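Local coordinates for protein CRISPR-associated endonuclease Cas9 (Campylobacter jejuni subsp. jejuni serotype O:2, PDB 5X2H) that cleaves invading DNA that matches its guide RNA, in the natural enzyme one strand with a RuvC-like domain and the other with an HNH domain, at residues A[56-59]-A[60-63]; A[361-364]-A[365-369]; A[368-371]-A[372-375]. All blocks are in the same frame, centred on the assembly; numbering follows the deposited sequence.

Contact 1. Residues A[56-59]-A[60-63]; sequences LARS and ARKR. With EDO (1,2-ethanediol), chain E; nucleotides of chain B.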
loop_
_atom_site.group_PDB
_atom_site.type_symbol
_atom_site.label_atom_id
_atom_site.label_comp_id
_atom_site.label_asym_id
_atom_site.label_seq_id
_atom_site.Cartn_x
_atom_site.Cartn_y
_atom_site.Cartn_z
ATOM N N LEU A 56 2.876 -1.715 6.520
ATOM C CA LEU A 56 3.884 -1.578 7.567
ATOM C C LEU A 56 3.518 -2.404 8.791
ATOM O O LEU A 56 4.367 -3.109 9.350
ATOM C CB LEU A 56 4.061 -0.108 7.943
ATOM C CG LEU A 56 4.667 0.791 6.865
ATOM C CD1 LEU A 56 4.638 2.249 7.293
ATOM C CD2 LEU A 56 6.086 0.356 6.535
ATOM N N ALA A 57 2.254 -2.343 9.213
ATOM C CA ALA A 57 1.816 -3.161 10.337
ATOM C C ALA A 57 1.880 -4.644 10.006
ATOM O O ALA A 57 2.193 -5.457 10.881
ATOM C CB ALA A 57 0.398 -2.771 10.755
ATOM N N ARG A 58 1.590 -5.015 8.755
ATOM C CA ARG A 58 1.660 -6.420 8.368
ATOM C C ARG A 58 3.095 -6.929 8.431
ATOM O O ARG A 58 3.362 -7.991 9.004
ATOM C CB ARG A 58 1.073 -6.611 6.966
ATOM C CG ARG A 58 1.215 -8.032 6.420
ATOM C CD ARG A 58 0.375 -8.261 5.158
ATOM N NE ARG A 58 0.844 -7.470 4.023
ATOM C CZ ARG A 58 0.196 -6.429 3.509
ATOM N NH1 ARG A 58 -0.968 -6.046 4.018
ATOM N NH2 ARG A 58 0.713 -5.774 2.478
ATOM N N SER A 59 4.034 -6.178 7.851
ATOM C CA SER A 59 5.434 -6.584 7.880
ATOM C C SER A 59 5.962 -6.658 9.307
ATOM O O SER A 59 6.774 -7.533 9.628
ATOM C CB SER A 59 6.280 -5.617 7.050
ATOM O OG SER A 59 5.957 -5.702 5.673
ATOM N N ALA A 60 5.507 -5.752 10.180
ATOM C CA ALA A 60 5.981 -5.752 11.561
ATOM C C ALA A 60 5.466 -6.963 12.326
ATOM O O ALA A 60 6.204 -7.560 13.117
ATOM C CB ALA A 60 5.568 -4.457 12.263
ATOM N N ARG A 61 4.201 -7.336 12.111
ATOM C CA ARG A 61 3.658 -8.536 12.744
ATOM C C ARG A 61 4.441 -9.776 12.332
ATOM O O ARG A 61 4.839 -10.586 13.178
ATOM C CB ARG A 61 2.185 -8.710 12.380
ATOM C CG ARG A 61 1.250 -7.687 12.973
ATOM C CD ARG A 61 -0.194 -8.126 12.790
ATOM N NE ARG A 61 -0.546 -8.305 11.384
ATOM C CZ ARG A 61 -1.084 -7.357 10.625
ATOM N NH1 ARG A 61 -1.337 -6.158 11.137
ATOM N NH2 ARG A 61 -1.375 -7.607 9.355
ATOM N N LYS A 62 4.662 -9.945 11.028
ATOM C CA LYS A 62 5.350 -11.137 10.548
ATOM C C LYS A 62 6.801 -11.163 11.011
ATOM O O LYS A 62 7.320 -12.224 11.372
ATOM C CB LYS A 62 5.253 -11.214 9.023
ATOM C CG LYS A 62 3.842 -11.513 8.533
ATOM C CD LYS A 62 3.514 -10.780 7.241
ATOM C CE LYS A 62 4.027 -11.519 6.026
ATOM N NZ LYS A 62 3.368 -12.845 5.883
ATOM N N ARG A 63 7.465 -10.003 11.032
ATOM C CA ARG A 63 8.857 -9.967 11.470
ATOM C C ARG A 63 8.992 -10.391 12.926
ATOM O O ARG A 63 9.913 -11.139 13.277
ATOM C CB ARG A 63 9.445 -8.571 11.269
ATOM C CG ARG A 63 10.955 -8.532 11.431
ATOM C CD ARG A 63 11.513 -7.136 11.244
ATOM N NE ARG A 63 11.342 -6.306 12.432
ATOM C CZ ARG A 63 12.172 -6.311 13.471
ATOM N NH1 ARG A 63 11.944 -5.518 14.512
ATOM N NH2 ARG A 63 13.229 -7.112 13.468
HETATM C C1 EDO E . 9.150 -2.810 12.663
HETATM O O1 EDO E . 10.122 -3.621 11.990
HETATM C C2 EDO E . 8.959 -3.306 14.091
HETATM O O2 EDO E . 10.234 -3.395 14.736
ATOM P P G B 18 15.500 -9.631 11.664
ATOM O OP1 G B 18 16.221 -10.605 12.522
ATOM O OP2 G B 18 14.064 -9.348 11.920
ATOM O "O5'" G B 18 16.292 -8.254 11.704
ATOM C "C5'" G B 18 17.662 -8.211 11.335
ATOM C "C4'" G B 18 18.165 -6.796 11.230
ATOM O "O4'" G B 18 17.402 -6.065 10.234
ATOM C "C3'" G B 18 18.034 -5.945 12.479
ATOM O "O3'" G B 18 19.032 -6.218 13.445
ATOM C "C2'" G B 18 18.099 -4.536 11.909
ATOM O "O2'" G B 18 19.435 -4.198 11.571
ATOM C "C1'" G B 18 17.308 -4.707 10.614
ATOM N N9 G B 18 15.892 -4.356 10.816
ATOM C C8 G B 18 14.821 -5.200 10.982
ATOM N N7 G B 18 13.699 -4.558 11.158
ATOM C C5 G B 18 14.053 -3.214 11.117
ATOM C C6 G B 18 13.259 -2.045 11.245
ATOM O O6 G B 18 12.040 -1.976 11.432
ATOM N N1 G B 18 14.023 -0.885 11.134
ATOM C C2 G B 18 15.384 -0.858 10.926
ATOM N N2 G B 18 15.961 0.350 10.844
ATOM N N3 G B 18 16.134 -1.943 10.808
ATOM C C4 G B 18 15.406 -3.075 10.912
ATOM P P C B 15 2.830 -8.491 1.405
ATOM O OP1 C B 15 1.949 -9.534 1.984
ATOM O OP2 C B 15 2.941 -7.162 2.058
ATOM O "O5'" C B 15 4.308 -9.081 1.289
ATOM C "C5'" C B 15 4.549 -10.300 0.604
ATOM C "C4'" C B 15 6.010 -10.476 0.273
ATOM O "O4'" C B 15 6.518 -9.302 -0.414
ATOM C "C3'" C B 15 6.958 -10.639 1.448
ATOM O "O3'" C B 15 6.931 -11.938 2.014
ATOM C "C2'" C B 15 8.299 -10.263 0.834
ATOM O "O2'" C B 15 8.804 -11.329 0.043
ATOM C "C1'" C B 15 7.889 -9.130 -0.107
ATOM N N1 C B 15 8.089 -7.791 0.496
ATOM C C2 C B 15 9.380 -7.251 0.518
ATOM O O2 C B 15 10.318 -7.909 0.047
ATOM N N3 C B 15 9.579 -6.026 1.053
ATOM C C4 C B 15 8.543 -5.346 1.549
ATOM N N4 C B 15 8.773 -4.139 2.069
ATOM C C5 C B 15 7.220 -5.872 1.535
ATOM C C6 C B 15 7.038 -7.085 1.001
ATOM P P G B 68 -4.877 -9.840 5.684
ATOM O OP1 G B 68 -5.631 -9.024 4.699
ATOM O OP2 G B 68 -3.391 -9.858 5.661
ATOM O "O5'" G B 68 -5.311 -9.399 7.151
ATOM C "C5'" G B 68 -6.678 -9.380 7.530
ATOM C "C4'" G B 68 -6.842 -9.019 8.985
ATOM O "O4'" G B 68 -6.511 -10.154 9.825
ATOM C "C3'" G B 68 -5.944 -7.913 9.502
ATOM O "O3'" G B 68 -6.403 -6.624 9.144
ATOM C "C2'" G B 68 -5.938 -8.168 11.004
ATOM O "O2'" G B 68 -7.118 -7.664 11.610
ATOM C "C1'" G B 68 -5.983 -9.698 11.053
ATOM N N9 G B 68 -4.642 -10.275 11.256
ATOM C C8 G B 68 -3.763 -10.758 10.318
ATOM N N7 G B 68 -2.646 -11.184 10.847
ATOM C C5 G B 68 -2.793 -10.964 12.211
ATOM C C6 G B 68 -1.917 -11.218 13.302
ATOM O O6 G B 68 -0.785 -11.710 13.295
ATOM N N1 G B 68 -2.480 -10.837 14.514
ATOM C C2 G B 68 -3.720 -10.272 14.670
ATOM N N2 G B 68 -4.080 -9.967 15.928
ATOM N N3 G B 68 -4.545 -10.031 13.665
ATOM C C4 G B 68 -4.020 -10.396 12.476
#
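From Leu56 to Arg63 the chain is regular alpha-helix, each amide from Ala60 onward bonding to the carbonyl four residues back, as in Arg61 N to Ala57 O at 3.0 Å. The methyl of Ala57 sits beside Arg61 NH1, small enough to let the guanidinium fold back onto the backbone. One face of that group rests on Ala57 O and on Arg58 CA, 3.4 Å from Arg61 NH2. The guanine of G68 of chain B approaches the opposite face at a marked tilt, its C5 3.6 Å from Arg61 NE, without a parallel stack. An arginine suits this place because NH2 also salt-bridges an RNA phosphate. Arg58, CG anti to its own N (chi1 175°), presents its NE/NH2 edge to OP2 of C15 of chain B, which lies in the guanidinium plane; both groups donate to it, NH2 at 2.7 Å. Lys62 runs beside Arg58, and its NZ pairs with another RNA phosphate. Arg63 NH2 donates to OP2 of G18 of chain B at 2.8 Å, while N7 of that guanine lies over one guanidinium face; NE and NH1 hold an ethanediol. This is the arginine-rich bridge helix of Cas9, helix 51-82, which follows strand 29-37 of the RuvC sheet and precedes helix 107-113.

Contact 2. Residues A[361-364]-A[365-369]; sequences IAKD and ITLIK. With nucleotides of chain C.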
loop_
_atom_site.group_PDB
_atom_site.type_symbol
_atom_site.label_atom_id
_atom_site.label_comp_id
_atom_site.label_asym_id
_atom_site.label_seq_id
_atom_site.Cartn_x
_atom_site.Cartn_y
_atom_site.Cartn_z
ATOM N N ILE A 361 14.301 -22.533 -18.042
ATOM C CA ILE A 361 15.271 -22.400 -16.958
ATOM C C ILE A 361 15.413 -20.939 -16.548
ATOM O O ILE A 361 15.428 -20.610 -15.356
ATOM C CB ILE A 361 16.624 -23.007 -17.371
ATOM C CG1 ILE A 361 16.587 -24.531 -17.262
ATOM C CG2 ILE A 361 17.752 -22.446 -16.516
ATOM C CD1 ILE A 361 17.784 -25.210 -17.880
ATOM N N ALA A 362 15.520 -20.040 -17.531
ATOM C CA ALA A 362 15.653 -18.620 -17.224
ATOM C C ALA A 362 14.434 -18.103 -16.471
ATOM O O ALA A 362 14.555 -17.247 -15.587
ATOM C CB ALA A 362 15.871 -17.822 -18.509
ATOM N N LYS A 363 13.248 -18.614 -16.810
ATOM C CA LYS A 363 12.045 -18.270 -16.059
ATOM C C LYS A 363 12.166 -18.698 -14.602
ATOM O O LYS A 363 11.815 -17.939 -13.692
ATOM C CB LYS A 363 10.827 -18.923 -16.712
ATOM C CG LYS A 363 9.510 -18.677 -15.998
ATOM C CD LYS A 363 8.603 -19.890 -16.132
ATOM C CE LYS A 363 7.165 -19.489 -16.407
ATOM N NZ LYS A 363 6.607 -18.633 -15.330
ATOM N N ASP A 364 12.666 -19.914 -14.363
ATOM C CA ASP A 364 12.824 -20.396 -12.994
ATOM C C ASP A 364 13.847 -19.568 -12.229
ATOM O O ASP A 364 13.644 -19.260 -11.051
ATOM C CB ASP A 364 13.222 -21.873 -12.998
ATOM C CG ASP A 364 12.101 -22.777 -13.469
ATOM O OD1 ASP A 364 10.922 -22.422 -13.258
ATOM O OD2 ASP A 364 12.399 -23.843 -14.049
ATOM N N ILE A 365 14.953 -19.201 -12.879
ATOM C CA ILE A 365 15.948 -18.361 -12.220
ATOM C C ILE A 365 15.369 -16.982 -11.928
ATOM O O ILE A 365 15.655 -16.381 -10.886
ATOM C CB ILE A 365 17.226 -18.274 -13.076
ATOM C CG1 ILE A 365 17.794 -19.671 -13.336
ATOM C CG2 ILE A 365 18.267 -17.400 -12.391
ATOM C CD1 ILE A 365 19.061 -19.674 -14.173
ATOM N N THR A 366 14.534 -16.468 -12.833
ATOM C CA THR A 366 13.945 -15.148 -12.637
ATOM C C THR A 366 12.961 -15.145 -11.474
ATOM O O THR A 366 12.901 -14.175 -10.709
ATOM C CB THR A 366 13.251 -14.688 -13.924
ATOM O OG1 THR A 366 14.208 -14.617 -14.989
ATOM C CG2 THR A 366 12.605 -13.316 -13.736
ATOM N N LEU A 367 12.193 -16.221 -11.312
ATOM C CA LEU A 367 11.102 -16.255 -10.345
ATOM C C LEU A 367 11.484 -16.880 -9.009
ATOM O O LEU A 367 11.112 -16.348 -7.959
ATOM C CB LEU A 367 9.904 -17.010 -10.931
ATOM C CG LEU A 367 9.245 -16.370 -12.156
ATOM C CD1 LEU A 367 8.136 -17.258 -12.694
ATOM C CD2 LEU A 367 8.712 -14.983 -11.817
ATOM N N ILE A 368 12.215 -17.994 -9.013
ATOM C CA ILE A 368 12.491 -18.744 -7.785
ATOM C C ILE A 368 13.752 -18.148 -7.163
ATOM O O ILE A 368 14.877 -18.551 -7.464
ATOM C CB ILE A 368 12.623 -20.241 -8.046
ATOM C CG1 ILE A 368 11.403 -20.751 -8.817
ATOM C CG2 ILE A 368 12.777 -20.994 -6.730
ATOM C CD1 ILE A 368 11.509 -22.204 -9.231
ATOM N N LYS A 369 13.554 -17.182 -6.267
ATOM C CA LYS A 369 14.670 -16.557 -5.568
ATOM C C LYS A 369 15.224 -17.426 -4.446
ATOM O O LYS A 369 16.354 -17.196 -4.003
ATOM C CB LYS A 369 14.243 -15.200 -5.003
ATOM C CG LYS A 369 13.698 -14.239 -6.048
ATOM C CD LYS A 369 14.760 -13.867 -7.073
ATOM C CE LYS A 369 14.234 -12.838 -8.063
ATOM N NZ LYS A 369 15.292 -12.355 -8.992
ATOM P P DG C 16 16.143 -8.959 -7.569
ATOM O OP1 DG C 16 16.940 -10.035 -8.200
ATOM O OP2 DG C 16 16.228 -7.579 -8.101
ATOM O "O5'" DG C 16 14.607 -9.391 -7.588
ATOM C "C5'" DG C 16 13.694 -8.694 -8.412
ATOM C "C4'" DG C 16 12.267 -9.059 -8.063
ATOM O "O4'" DG C 16 11.956 -8.577 -6.733
ATOM C "C3'" DG C 16 11.222 -8.428 -8.959
ATOM O "O3'" DG C 16 11.021 -9.245 -10.100
ATOM C "C2'" DG C 16 9.993 -8.409 -8.059
ATOM C "C1'" DG C 16 10.605 -8.150 -6.681
ATOM N N9 DG C 16 10.576 -6.746 -6.271
ATOM C C8 DG C 16 11.657 -5.926 -6.052
ATOM N N7 DG C 16 11.329 -4.719 -5.680
ATOM C C5 DG C 16 9.940 -4.739 -5.644
ATOM C C6 DG C 16 9.023 -3.711 -5.308
ATOM O O6 DG C 16 9.268 -2.545 -4.969
ATOM N N1 DG C 16 7.702 -4.147 -5.397
ATOM C C2 DG C 16 7.317 -5.415 -5.771
ATOM N N2 DG C 16 5.995 -5.649 -5.804
ATOM N N3 DG C 16 8.169 -6.389 -6.088
ATOM C C4 DG C 16 9.459 -5.979 -6.004
#
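Thr366 turns its hydroxyl back on Ala362: OG1 donates to Ala362 O over 2.7 Å, while Thr366 N donates to the same oxygen. The two donors arrive from opposite faces of the carbonyl plane, so one oxygen is gripped twice by a single residue. With chi1 at -60°, OG1 sits beside the backbone N and within reach of the preceding turn, a torsion that lets a threonine satisfy its hydroxyl inside a helix. On the buried side of the helix, the branched chains of Ile361 and Ile365 cross at an angle, Ile361 CG2 meeting Ile365 CD1 at 3.9 Å. Their beta-branched, wholly apolar shapes suit a buried face. Lys363 bends along its length and curls round the CD1 methyl of Leu367, which lies 3.8 Å from Lys363 CG and 3.3 Å from Lys363 NZ. Asp364 and Ile368 run side by side, and Ile368 N closes the last helical turn on Asp364 O at 2.8 Å.

Further out, Leu391 touches both Ile361 and Ile365, Tyr341 of helix 336-344 meets Ile361 and Ala362, and Phe396 packs on Ile365 and Thr366. At Ile368 the backbone turns out of the helical conformation, and Lys369 then swings off toward the target DNA. After one bend at chi2 (-64°) its chain runs straight, and NZ donates to OP1 of DG16 of chain C at 3.0 Å. Phe396 O accepts from the same NZ, which positions the ammonium at the phosphate. The arrangement is that of a helix C-terminus in the largely helical recognition lobe of Cas9, where the linker leaving the helix supplies a lysine to the DNA backbone.

Contact 3. Residues A[368-371]-A[372-375]; sequences IKDE and IKLK. With nucleotides of chain C.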
loop_
_atom_site.group_PDB
_atom_site.type_symbol
_atom_site.label_atom_id
_atom_site.label_comp_id
_atom_site.label_asym_id
_atom_site.label_seq_id
_atom_site.Cartn_x
_atom_site.Cartn_y
_atom_site.Cartn_z
ATOM N N ILE A 368 12.215 -17.994 -9.013
ATOM C CA ILE A 368 12.491 -18.744 -7.785
ATOM C C ILE A 368 13.752 -18.148 -7.163
ATOM O O ILE A 368 14.877 -18.551 -7.464
ATOM C CB ILE A 368 12.623 -20.241 -8.046
ATOM C CG1 ILE A 368 11.403 -20.751 -8.817
ATOM C CG2 ILE A 368 12.777 -20.994 -6.730
ATOM C CD1 ILE A 368 11.509 -22.204 -9.231
ATOM N N LYS A 369 13.554 -17.182 -6.267
ATOM C CA LYS A 369 14.670 -16.557 -5.568
ATOM C C LYS A 369 15.224 -17.426 -4.446
ATOM O O LYS A 369 16.354 -17.196 -4.003
ATOM C CB LYS A 369 14.243 -15.200 -5.003
ATOM C CG LYS A 369 13.698 -14.239 -6.048
ATOM C CD LYS A 369 14.760 -13.867 -7.073
ATOM C CE LYS A 369 14.234 -12.838 -8.063
ATOM N NZ LYS A 369 15.292 -12.355 -8.992
ATOM N N ASP A 370 14.454 -18.404 -3.973
ATOM C CA ASP A 370 14.935 -19.361 -2.981
ATOM C C ASP A 370 15.847 -20.359 -3.687
ATOM O O ASP A 370 15.386 -21.145 -4.521
ATOM C CB ASP A 370 13.759 -20.057 -2.301
ATOM C CG ASP A 370 14.169 -20.830 -1.060
ATOM O OD1 ASP A 370 15.199 -21.536 -1.097
ATOM O OD2 ASP A 370 13.454 -20.731 -0.041
ATOM N N GLU A 371 17.138 -20.333 -3.348
ATOM C CA GLU A 371 18.120 -21.114 -4.095
ATOM C C GLU A 371 17.867 -22.612 -3.967
ATOM O O GLU A 371 18.024 -23.358 -4.940
ATOM C CB GLU A 371 19.532 -20.763 -3.628
ATOM C CG GLU A 371 19.820 -19.271 -3.655
ATOM C CD GLU A 371 21.273 -18.957 -3.947
ATOM O OE1 GLU A 371 22.124 -19.863 -3.814
ATOM O OE2 GLU A 371 21.562 -17.800 -4.323
ATOM N N ILE A 372 17.475 -23.073 -2.777
ATOM C CA ILE A 372 17.200 -24.494 -2.590
ATOM C C ILE A 372 16.009 -24.918 -3.440
ATOM O O ILE A 372 16.049 -25.946 -4.127
ATOM C CB ILE A 372 16.980 -24.814 -1.098
ATOM C CG1 ILE A 372 18.314 -25.128 -0.411
ATOM C CG2 ILE A 372 16.015 -25.982 -0.927
ATOM C CD1 ILE A 372 19.235 -23.933 -0.242
ATOM N N LYS A 373 14.933 -24.128 -3.418
ATOM C CA LYS A 373 13.800 -24.422 -4.288
ATOM C C LYS A 373 14.171 -24.243 -5.754
ATOM O O LYS A 373 13.585 -24.894 -6.626
ATOM C CB LYS A 373 12.606 -23.541 -3.912
ATOM C CG LYS A 373 11.330 -24.328 -3.643
ATOM C CD LYS A 373 10.196 -23.440 -3.147
ATOM C CE LYS A 373 10.357 -23.085 -1.678
ATOM N NZ LYS A 373 9.132 -22.432 -1.137
ATOM N N LEU A 374 15.149 -23.379 -6.042
ATOM C CA LEU A 374 15.650 -23.257 -7.406
ATOM C C LEU A 374 16.495 -24.466 -7.792
ATOM O O LEU A 374 16.406 -24.952 -8.925
ATOM C CB LEU A 374 16.447 -21.961 -7.558
ATOM C CG LEU A 374 17.134 -21.719 -8.905
ATOM C CD1 LEU A 374 16.142 -21.807 -10.064
ATOM C CD2 LEU A 374 17.849 -20.373 -8.904
ATOM N N LYS A 375 17.322 -24.962 -6.865
ATOM C CA LYS A 375 18.077 -26.187 -7.124
ATOM C C LYS A 375 17.144 -27.339 -7.466
ATOM O O LYS A 375 17.389 -28.086 -8.422
ATOM C CB LYS A 375 18.939 -26.554 -5.913
ATOM C CG LYS A 375 20.123 -25.635 -5.653
ATOM C CD LYS A 375 20.852 -26.043 -4.378
ATOM C CE LYS A 375 21.928 -25.039 -3.995
ATOM N NZ LYS A 375 23.025 -24.992 -4.999
ATOM P P DG C 16 16.143 -8.959 -7.569
ATOM O OP1 DG C 16 16.940 -10.035 -8.200
ATOM O OP2 DG C 16 16.228 -7.579 -8.101
ATOM O "O5'" DG C 16 14.607 -9.391 -7.588
ATOM C "C5'" DG C 16 13.694 -8.694 -8.412
ATOM C "C4'" DG C 16 12.267 -9.059 -8.063
ATOM O "O4'" DG C 16 11.956 -8.577 -6.733
ATOM C "C3'" DG C 16 11.222 -8.428 -8.959
ATOM O "O3'" DG C 16 11.021 -9.245 -10.100
ATOM C "C2'" DG C 16 9.993 -8.409 -8.059
ATOM C "C1'" DG C 16 10.605 -8.150 -6.681
ATOM N N9 DG C 16 10.576 -6.746 -6.271
ATOM C C8 DG C 16 11.657 -5.926 -6.052
ATOM N N7 DG C 16 11.329 -4.719 -5.680
ATOM C C5 DG C 16 9.940 -4.739 -5.644
ATOM C C6 DG C 16 9.023 -3.711 -5.308
ATOM O O6 DG C 16 9.268 -2.545 -4.969
ATOM N N1 DG C 16 7.702 -4.147 -5.397
ATOM C C2 DG C 16 7.317 -5.415 -5.771
ATOM N N2 DG C 16 5.995 -5.649 -5.804
ATOM N N3 DG C 16 8.169 -6.389 -6.088
ATOM C C4 DG C 16 9.459 -5.979 -6.004
#
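Asp370 caps the start of helix 371-379: as the N-cap residue it turns its carboxylate back over the first turn, where Ile372 and Lys373 have amides with no preceding helical carbonyl to bond. CG stands anti to the backbone N (chi1 -167°), which brings OD1 to both donors. The bond from Ile372 N is weak, 3.2 Å long and well off straight at the hydrogen (126°), and the one from Lys373 N is straighter but longer and also weak. Aspartate suits this position because its short chain reaches the amides of the first turn and its negative charge should be favoured at the positive end of the helix.

The tight part lies on the inner side. Here Ile368, already clear of its own helix, points its CG2 into the new one, 3.4 Å from Leu374 N and 3.8 Å from Lys373 CB. Leu374, the buried residue of the group, meets that methyl through its CB at 3.9 Å, and Ser392 also touches Leu374. The methyl thus rests on the backbone of the first turn as well as on the leucine.

The outer side is looser. Glu371, Ile372 and Lys373 are exposed, and oppositely charged groups lie near each other without contact: Asp370 OD2 stays 4.8 Å from Lys373 NZ. Lys375 NZ makes a long, weak ion pair with Asp389. Glu371 O accepts from Lys375 N at 2.6 Å, while Lys375 CG packs 3.2 Å from that oxygen. The first full turn closes where Leu374 N donates to Asp370 O at 2.7 Å, in the carbonyl plane.

How the contacts relate
Contact 1 comes first along the chain, on helix 51-82, and contacts 2 and 3 follow some three hundred residues later. Contacts 2 and 3 are neighbours, their centres about 8 Å apart. They share Ile368 and Lys369, which lie between helix 355-367 and helix 371-379, and Leu374 CD1 packs 3.7 Å from Asp364 O between them. Contact 1 is separate, its centre about 27 Å from that of contact 2 and 24 Å from that of contact 3. The division matches the nucleic acids: residues 56-63 hold the guide RNA, while the linker between the two later helices touches target DNA, so guide RNA and target DNA are held by separate parts of the chain.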